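Local coordinates for protein DegQ (Legionella fallonii, PDB 3PV5) that is an HtrA-family protease that probably cleaves damaged or unfolded proteins, and perhaps shelters them, inside large twelve-subunit cage-like assemblies, at residues T307-T312 and V333-E338; V155-P160 and N168-T173; I411-K416 and K433-Q438. One frame throughout, in Å; residues are numbered along the deposited sequence.

Overall arrangement
From the N terminus, contact 2 comes first. It closes the short loop between strands 153-157 and 172-179, in the second six-stranded barrel of the trypsin-like domain. Contact 1 follows in the first PDZ domain, where strand 305-309 pairs with strand 332-339 around a loop holding helix 317-325. Contact 3 repeats that pattern in the second PDZ domain: strands 409-413 and 435-441 pair around helix 421-428. The three contacts lie in series and none nests in or crosses another. Contacts 1 and 2 have centres about 39 Å apart; contacts 2 and 3, about 67 Å apart, lie on opposite sides of the chain's centre.

Contact 1. Residues T307-T312 and V333-E338; sequences TQINDT and VKIIVE
Asn310 meets the strand 333-338 through both its backbone and its side chain. Its CB starts away from that strand. The torsion that sets CG beside the backbone N, anti to the carbonyl carbon (chi1 -67°), brings the amide back. CG then lies 3.9 Å from Lys334 N. At the tip, Asn310 OD1 accepts a hydrogen bond from Lys334 N at 2.8 Å, with the donor tilted 28° from the carbonyl plane. OD1 also passes close to CA of Val333, and ND2 approaches CB of that valine; the two side chains cross at about a right angle. Asn310 N donates to Lys334 O at 2.8 Å. One residue is thus held to Lys334 by two bonds, and the side-chain bond carries the ladder one step past the end of strand 307-309.

At the other end, Thr307 and Gln308 both face Ile336, a classic beta bulge. Thr307 N donates almost straight to Ile336 O at 2.7 Å, while Gln308 N and Thr307 OG1 reach the same oxygen only weakly. Ile336 N returns a bond to Gln308 O. Gln308 and Ile336 lie side by side and point the same way, with their CB atoms 3.7 Å apart. On the other face, Ile309 CG2 packs alongside Val333 CG2 at 3.9 Å. Val320 and Ile324 of helix 317-325 also touch Ile309, which places this face in the core of the domain.

A type II' turn from Ile309 to Thr312 then folds the chain back into the short strand 312-313. The antiparallel strands, bulge and covering helix belong to the first PDZ domain of this HtrA protein.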
loop_
_atom_site.group_PDB
_atom_site.type_symbol
_atom_site.label_atom_id
_atom_site.label_comp_id
_atom_site.label_asym_id
_atom_site.label_seq_id
_atom_site.Cartn_x
_atom_site.Cartn_y
_atom_site.Cartn_z
ATOM N N THR A 307 25.942 24.085 -53.118
ATOM C CA THR A 307 25.984 22.964 -54.081
ATOM C C THR A 307 27.254 22.145 -54.082
ATOM O O THR A 307 27.271 21.007 -54.557
ATOM C CB THR A 307 25.779 23.408 -55.528
ATOM O OG1 THR A 307 26.755 24.409 -55.872
ATOM C CG2 THR A 307 24.360 23.908 -55.732
ATOM N N GLN A 308 28.305 22.705 -53.531
ATOM C CA GLN A 308 29.537 22.025 -53.437
ATOM C C GLN A 308 30.245 22.599 -52.231
ATOM O O GLN A 308 30.286 23.802 -52.049
ATOM C CB GLN A 308 30.366 22.284 -54.712
ATOM C CG GLN A 308 31.398 21.179 -55.054
ATOM C CD GLN A 308 32.334 21.541 -56.201
ATOM O OE1 GLN A 308 33.564 21.488 -56.056
ATOM N NE2 GLN A 308 31.768 21.942 -57.316
ATOM N N ILE A 309 30.800 21.720 -51.408
ATOM C CA ILE A 309 31.784 22.121 -50.433
ATOM C C ILE A 309 33.073 21.322 -50.715
ATOM O O ILE A 309 33.044 20.094 -50.981
ATOM C CB ILE A 309 31.290 21.912 -48.985
ATOM C CG1 ILE A 309 30.118 22.837 -48.716
ATOM C CG2 ILE A 309 32.387 22.230 -47.979
ATOM C CD1 ILE A 309 29.557 22.692 -47.330
ATOM N N ASN A 310 34.192 22.044 -50.667
ATOM C CA ASN A 310 35.467 21.524 -51.126
ATOM C C ASN A 310 35.272 20.587 -52.319
ATOM O O ASN A 310 34.823 21.019 -53.385
ATOM C CB ASN A 310 36.202 20.851 -49.952
ATOM C CG ASN A 310 36.616 21.840 -48.899
ATOM O OD1 ASN A 310 36.863 23.018 -49.195
ATOM N ND2 ASN A 310 36.668 21.387 -47.664
ATOM N N ASP A 311 35.561 19.304 -52.137
ATOM C CA ASP A 311 35.490 18.378 -53.261
ATOM C C ASP A 311 34.155 17.648 -53.346
ATOM O O ASP A 311 33.943 16.882 -54.299
ATOM C CB ASP A 311 36.659 17.376 -53.198
ATOM C CG ASP A 311 37.967 17.974 -53.720
ATOM O OD1 ASP A 311 37.893 18.935 -54.561
ATOM O OD2 ASP A 311 39.050 17.459 -53.289
ATOM N N THR A 312 33.248 17.897 -52.385
ATOM C CA THR A 312 31.976 17.179 -52.369
ATOM C C THR A 312 30.822 18.004 -52.918
ATOM O O THR A 312 30.601 19.162 -52.545
ATOM C CB THR A 312 31.601 16.674 -50.992
ATOM O OG1 THR A 312 32.761 16.678 -50.155
ATOM C CG2 THR A 312 31.022 15.254 -51.124
ATOM N N VAL A 333 37.828 26.587 -46.453
ATOM C CA VAL A 333 36.846 25.710 -47.089
ATOM C C VAL A 333 36.197 26.405 -48.275
ATOM O O VAL A 333 35.800 27.570 -48.202
ATOM C CB VAL A 333 35.813 25.137 -46.091
ATOM C CG1 VAL A 333 35.991 25.726 -44.733
ATOM C CG2 VAL A 333 34.382 25.307 -46.620
ATOM N N LYS A 334 36.157 25.689 -49.394
ATOM C CA LYS A 334 35.545 26.213 -50.620
ATOM C C LYS A 334 34.074 25.932 -50.479
ATOM O O LYS A 334 33.681 24.782 -50.225
ATOM C CB LYS A 334 36.087 25.509 -51.892
ATOM C CG LYS A 334 36.164 26.423 -53.121
ATOM C CD LYS A 334 35.924 25.735 -54.520
ATOM C CE LYS A 334 36.597 24.374 -54.673
ATOM N NZ LYS A 334 35.781 23.253 -54.086
ATOM N N ILE A 335 33.258 26.965 -50.654
ATOM C CA ILE A 335 31.806 26.760 -50.690
ATOM C C ILE A 335 31.234 27.287 -51.992
ATOM O O ILE A 335 31.299 28.482 -52.271
ATOM C CB ILE A 335 31.123 27.453 -49.508
ATOM C CG1 ILE A 335 31.751 26.993 -48.189
ATOM C CG2 ILE A 335 29.622 27.151 -49.507
ATOM C CD1 ILE A 335 31.587 27.999 -47.094
ATOM N N ILE A 336 30.678 26.411 -52.801
ATOM C CA ILE A 336 29.990 26.875 -53.989
ATOM C C ILE A 336 28.487 26.963 -53.758
ATOM O O ILE A 336 27.862 26.037 -53.259
ATOM C CB ILE A 336 30.272 25.992 -55.189
ATOM C CG1 ILE A 336 31.793 25.987 -55.462
ATOM C CG2 ILE A 336 29.479 26.510 -56.437
ATOM C CD1 ILE A 336 32.167 25.255 -56.757
ATOM N N VAL A 337 27.935 28.076 -54.196
ATOM C CA VAL A 337 26.642 28.527 -53.828
ATOM C C VAL A 337 25.885 28.934 -55.055
ATOM O O VAL A 337 26.469 29.442 -56.011
ATOM C CB VAL A 337 26.817 29.784 -52.956
ATOM C CG1 VAL A 337 26.088 31.012 -53.528
ATOM C CG2 VAL A 337 26.463 29.480 -51.524
ATOM N N GLU A 338 24.566 28.764 -55.031
ATOM C CA GLU A 338 23.766 29.423 -56.027
ATOM C C GLU A 338 22.907 30.524 -55.368
ATOM O O GLU A 338 22.349 30.324 -54.287
ATOM C CB GLU A 338 22.954 28.380 -56.751
ATOM C CG GLU A 338 22.301 28.915 -57.979
ATOM C CD GLU A 338 22.885 28.437 -59.290
ATOM O OE1 GLU A 338 23.875 27.687 -59.322
ATOM O OE2 GLU A 338 22.300 28.815 -60.316
#

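Contact 2. Residues V155-P160 and N168-T173; sequences VAIGNP and NSQSAT
Asn159 turns the end of its side chain toward the backbone of Ser169 and Ser171, and its amide uses both ends there. OD1 accepts two bonds from Ser171. The hydroxyl OG donates nearly along the C=O axis at 2.9 Å. The backbone N comes from above the carbonyl plane, 46° out of it, at 2.8 Å. At the other end ND2 donates to Ser169 O at 2.9 Å. Three bonds therefore fix the rotation of this buried amide.

Gln170 crosses Asn159 at about a right angle, and the two amide planes are 37° apart. It also crosses Ile157 at about a right angle, with Gln170 CB 3.8 Å from Ile157 CG2. Its chain bends at chi2 (81°), and CG rests 3.6 Å from Gly158 CA. Gly158 N donates to Ser171 O in a nearly straight bond.

That bond flanks the non-hydrogen-bonded pair of Ile157 with Ala172, and the next pair is Ala156 with Thr173, which exchange two backbone bonds. On their shared face Thr173 CG2 packs on Ala156 CB at 3.6 Å. On the opposite face Ala172 CB meets Val155 CG1 at 4.0 Å, and Leu25 of helix 22-28 packs against both residues.

Thr173 OG1 bonds to Asp197 of the second subunit, and Ala172 makes backbone hydrogen bonds to that subunit. The contact thus also borders an interface of the assembly. An antiparallel strand pair, extended by the side-chain amide of Asn159, starts the second barrel of this trypsin-fold domain.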
loop_
_atom_site.group_PDB
_atom_site.type_symbol
_atom_site.label_atom_id
_atom_site.label_comp_id
_atom_site.label_asym_id
_atom_site.label_seq_id
_atom_site.Cartn_x
_atom_site.Cartn_y
_atom_site.Cartn_z
ATOM N N VAL A 155 22.553 -6.428 -44.977
ATOM C CA VAL A 155 22.673 -7.388 -43.883
ATOM C C VAL A 155 23.359 -6.665 -42.802
ATOM O O VAL A 155 24.334 -5.980 -43.093
ATOM C CB VAL A 155 23.502 -8.659 -44.306
ATOM C CG1 VAL A 155 23.794 -9.586 -43.074
ATOM C CG2 VAL A 155 22.778 -9.406 -45.421
ATOM N N ALA A 156 22.804 -6.746 -41.577
ATOM C CA ALA A 156 23.421 -6.264 -40.367
ATOM C C ALA A 156 24.061 -7.423 -39.630
ATOM O O ALA A 156 23.380 -8.394 -39.295
ATOM C CB ALA A 156 22.366 -5.499 -39.383
ATOM N N ILE A 157 25.361 -7.297 -39.331
ATOM C CA ILE A 157 26.157 -8.369 -38.706
ATOM C C ILE A 157 26.638 -7.853 -37.407
ATOM O O ILE A 157 27.400 -6.839 -37.347
ATOM C CB ILE A 157 27.358 -8.767 -39.523
ATOM C CG1 ILE A 157 26.946 -9.327 -40.873
ATOM C CG2 ILE A 157 28.218 -9.866 -38.809
ATOM C CD1 ILE A 157 27.854 -8.924 -42.021
ATOM N N GLY A 158 26.203 -8.539 -36.358
ATOM C CA GLY A 158 26.502 -8.125 -35.016
ATOM C C GLY A 158 25.534 -8.706 -34.012
ATOM O O GLY A 158 24.361 -8.627 -34.215
ATOM N N ASN A 159 26.034 -9.238 -32.911
ATOM C CA ASN A 159 25.160 -9.838 -31.898
ATOM C C ASN A 159 24.283 -8.810 -31.219
ATOM O O ASN A 159 24.722 -7.740 -30.994
ATOM C CB ASN A 159 25.963 -10.664 -30.858
ATOM C CG ASN A 159 26.473 -11.970 -31.444
ATOM O OD1 ASN A 159 25.791 -12.581 -32.287
ATOM N ND2 ASN A 159 27.664 -12.407 -31.027
ATOM N N PRO A 160 23.003 -9.130 -30.982
ATOM C CA PRO A 160 22.156 -8.300 -30.099
ATOM C C PRO A 160 22.700 -8.254 -28.667
ATOM O O PRO A 160 23.602 -9.000 -28.352
ATOM C CB PRO A 160 20.783 -9.006 -30.138
ATOM C CG PRO A 160 20.895 -10.128 -31.123
ATOM C CD PRO A 160 22.239 -10.167 -31.712
ATOM N N ASN A 168 32.565 -16.748 -30.649
ATOM C CA ASN A 168 33.306 -16.088 -31.764
ATOM C C ASN A 168 32.429 -15.978 -33.034
ATOM O O ASN A 168 32.942 -15.920 -34.166
ATOM C CB ASN A 168 34.632 -16.809 -32.157
ATOM C CG ASN A 168 35.619 -17.051 -30.963
ATOM O OD1 ASN A 168 36.650 -16.380 -30.851
ATOM N ND2 ASN A 168 35.334 -18.051 -30.137
ATOM N N SER A 169 31.103 -15.948 -32.854
ATOM C CA SER A 169 30.160 -15.994 -34.000
ATOM C C SER A 169 29.236 -14.771 -33.919
ATOM O O SER A 169 28.678 -14.425 -32.841
ATOM C CB SER A 169 29.358 -17.299 -34.008
ATOM O OG SER A 169 28.844 -17.555 -32.698
ATOM N N GLN A 170 29.109 -14.090 -35.043
ATOM C CA GLN A 170 28.361 -12.857 -35.028
ATOM C C GLN A 170 27.050 -13.068 -35.764
ATOM O O GLN A 170 27.057 -13.506 -36.905
ATOM C CB GLN A 170 29.202 -11.762 -35.655
ATOM C CG GLN A 170 29.155 -10.513 -34.842
ATOM C CD GLN A 170 30.085 -10.605 -33.723
ATOM O OE1 GLN A 170 31.155 -11.152 -33.910
ATOM N NE2 GLN A 170 29.702 -10.144 -32.547
ATOM N N SER A 171 25.924 -12.794 -35.109
ATOM C CA SER A 171 24.622 -12.986 -35.765
ATOM C C SER A 171 24.454 -12.092 -36.974
ATOM O O SER A 171 24.829 -10.908 -36.944
ATOM C CB SER A 171 23.463 -12.699 -34.832
ATOM O OG SER A 171 23.440 -13.612 -33.740
ATOM N N ALA A 172 23.872 -12.656 -38.036
ATOM C CA ALA A 172 23.503 -11.901 -39.223
ATOM C C ALA A 172 21.952 -11.761 -39.382
ATOM O O ALA A 172 21.195 -12.671 -39.106
ATOM C CB ALA A 172 24.098 -12.554 -40.409
ATOM N N THR A 173 21.492 -10.593 -39.844
ATOM C CA THR A 173 20.081 -10.373 -40.120
ATOM C C THR A 173 19.865 -9.576 -41.384
ATOM O O THR A 173 20.639 -8.680 -41.649
ATOM C CB THR A 173 19.409 -9.602 -39.003
ATOM O OG1 THR A 173 18.034 -9.588 -39.308
ATOM C CG2 THR A 173 19.923 -8.131 -38.850
#

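Contact 3. Residues I411-K416 and K433-Q438; sequences ISANKK and KELLVQ
Ser412 and Gln438 are brought together by their torsions. Ser412 OG sits between its backbone N and carbonyl carbon (chi1 69°). Gln438 sends CG anti to its backbone N (chi1 -178°) and stays extended beyond it. Ser412 OG then donates to Gln438 OE1 at 2.9 Å, in the carbonyl plane and on a lone pair. The amide also runs past Ile411, whose CD1 lies 3.7 Å from Gln438 NE2.

The backbone beneath is a classic beta bulge. Ile411 and Ser412 both face Gln438: Ile411 N donates to Gln438 O at 3.0 Å, and Ser412 N reaches the same oxygen weakly. Gln438 N donates back to Ser412 O.

Asn414 N bonds to Leu436 O at 2.7 Å. Its side-chain OD1 accepts from Leu436 N at 3.3 Å, with the donor tilted 32° from the carbonyl plane. ND2 of the same amide is hydrogen-bonded to Glu430. The Leu435 side chain crosses that of Asn414 at about a right angle, with Leu435 CD2 3.7 Å from Asn414 CG; CD2 also packs on Ala413 CB at 4.0 Å. Leu424 and Ile427 of helix 421-428 touch Ala413 too. Leu436 and Gln438 pack on Leu271 and Ser287 of the third subunit.

A type I' turn from Ala413 to Lys416 carries strand 409-413 into the short strand 416-417; the bulged antiparallel pair is part of the strand and helix framework of the second PDZ domain.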
loop_
_atom_site.group_PDB
_atom_site.type_symbol
_atom_site.label_atom_id
_atom_site.label_comp_id
_atom_site.label_asym_id
_atom_site.label_seq_id
_atom_site.Cartn_x
_atom_site.Cartn_y
_atom_site.Cartn_z
ATOM N N ILE A 411 17.411 51.882 -16.734
ATOM C CA ILE A 411 16.912 53.273 -16.887
ATOM C C ILE A 411 18.058 54.294 -16.896
ATOM O O ILE A 411 17.907 55.419 -17.382
ATOM C CB ILE A 411 15.851 53.682 -15.801
ATOM C CG1 ILE A 411 16.509 53.901 -14.427
ATOM C CG2 ILE A 411 14.717 52.627 -15.677
ATOM C CD1 ILE A 411 15.480 54.303 -13.218
ATOM N N SER A 412 19.235 53.920 -16.429
ATOM C CA SER A 412 20.355 54.749 -16.763
ATOM C C SER A 412 21.652 53.977 -16.855
ATOM O O SER A 412 21.780 52.924 -16.299
ATOM C CB SER A 412 20.473 55.960 -15.804
ATOM O OG SER A 412 20.838 55.563 -14.539
ATOM N N ALA A 413 22.601 54.548 -17.582
ATOM C CA ALA A 413 23.940 53.993 -17.720
ATOM C C ALA A 413 24.965 55.130 -17.530
ATOM O O ALA A 413 24.828 56.192 -18.186
ATOM C CB ALA A 413 24.079 53.367 -19.085
ATOM N N ASN A 414 25.952 54.916 -16.642
ATOM C CA ASN A 414 26.928 55.950 -16.231
ATOM C C ASN A 414 26.211 57.262 -15.892
ATOM O O ASN A 414 26.584 58.331 -16.350
ATOM C CB ASN A 414 27.963 56.229 -17.330
ATOM C CG ASN A 414 28.950 55.101 -17.540
ATOM O OD1 ASN A 414 29.241 54.298 -16.648
ATOM N ND2 ASN A 414 29.503 55.062 -18.726
ATOM N N LYS A 415 25.161 57.146 -15.102
ATOM C CA LYS A 415 24.351 58.263 -14.628
ATOM C C LYS A 415 23.499 58.963 -15.680
ATOM O O LYS A 415 22.721 59.850 -15.333
ATOM C CB LYS A 415 25.213 59.259 -13.860
ATOM C CG LYS A 415 25.915 58.615 -12.684
ATOM C CD LYS A 415 25.916 59.514 -11.427
ATOM C CE LYS A 415 24.506 59.580 -10.791
ATOM N NZ LYS A 415 24.446 60.462 -9.555
ATOM N N LYS A 416 23.600 58.526 -16.935
ATOM C CA LYS A 416 22.848 59.097 -18.034
ATOM C C LYS A 416 21.633 58.246 -18.441
ATOM O O LYS A 416 21.707 57.017 -18.500
ATOM C CB LYS A 416 23.724 59.236 -19.237
ATOM C CG LYS A 416 24.994 59.949 -18.959
ATOM C CD LYS A 416 25.961 59.825 -20.119
ATOM C CE LYS A 416 27.355 60.280 -19.701
ATOM N NZ LYS A 416 28.245 60.442 -20.879
ATOM N N LYS A 433 36.441 51.486 -17.473
ATOM C CA LYS A 433 36.751 50.180 -16.888
ATOM C C LYS A 433 35.471 49.407 -16.531
ATOM O O LYS A 433 35.505 48.211 -16.296
ATOM C CB LYS A 433 37.689 50.317 -15.673
ATOM C CG LYS A 433 37.346 51.396 -14.614
ATOM C CD LYS A 433 38.592 51.827 -13.764
ATOM C CE LYS A 433 39.010 50.766 -12.690
ATOM N NZ LYS A 433 40.501 50.692 -12.451
ATOM N N GLU A 434 34.339 50.104 -16.567
ATOM C CA GLU A 434 33.142 49.634 -15.932
ATOM C C GLU A 434 31.936 50.437 -16.374
ATOM O O GLU A 434 32.047 51.622 -16.700
ATOM C CB GLU A 434 33.292 49.831 -14.443
ATOM C CG GLU A 434 33.430 51.332 -14.088
ATOM C CD GLU A 434 34.099 51.594 -12.762
ATOM O OE1 GLU A 434 34.712 50.644 -12.188
ATOM O OE2 GLU A 434 33.990 52.769 -12.313
ATOM N N LEU A 435 30.782 49.779 -16.344
ATOM C CA LEU A 435 29.528 50.391 -16.668
ATOM C C LEU A 435 28.652 50.414 -15.416
ATOM O O LEU A 435 28.256 49.372 -14.878
ATOM C CB LEU A 435 28.848 49.571 -17.742
ATOM C CG LEU A 435 28.011 50.248 -18.844
ATOM C CD1 LEU A 435 26.746 49.476 -19.074
ATOM C CD2 LEU A 435 27.742 51.726 -18.609
ATOM N N LEU A 436 28.357 51.617 -14.944
ATOM C CA LEU A 436 27.353 51.798 -13.897
ATOM C C LEU A 436 25.916 51.819 -14.490
ATOM O O LEU A 436 25.594 52.573 -15.388
ATOM C CB LEU A 436 27.631 53.065 -13.121
ATOM C CG LEU A 436 26.703 53.350 -11.963
ATOM C CD1 LEU A 436 27.035 52.392 -10.779
ATOM C CD2 LEU A 436 26.845 54.801 -11.588
ATOM N N VAL A 437 25.064 50.961 -13.969
ATOM C CA VAL A 437 23.741 50.709 -14.557
ATOM C C VAL A 437 22.744 50.821 -13.416
ATOM O O VAL A 437 22.995 50.272 -12.345
ATOM C CB VAL A 437 23.705 49.302 -15.207
ATOM C CG1 VAL A 437 22.335 48.822 -15.353
ATOM C CG2 VAL A 437 24.355 49.324 -16.567
ATOM N N GLN A 438 21.673 51.575 -13.623
ATOM C CA GLN A 438 20.587 51.671 -12.656
ATOM C C GLN A 438 19.430 50.882 -13.240
ATOM O O GLN A 438 19.059 51.110 -14.387
ATOM C CB GLN A 438 20.219 53.126 -12.432
ATOM C CG GLN A 438 19.156 53.393 -11.451
ATOM C CD GLN A 438 18.717 54.875 -11.428
ATOM O OE1 GLN A 438 19.228 55.715 -12.189
ATOM N NE2 GLN A 438 17.794 55.201 -10.526
#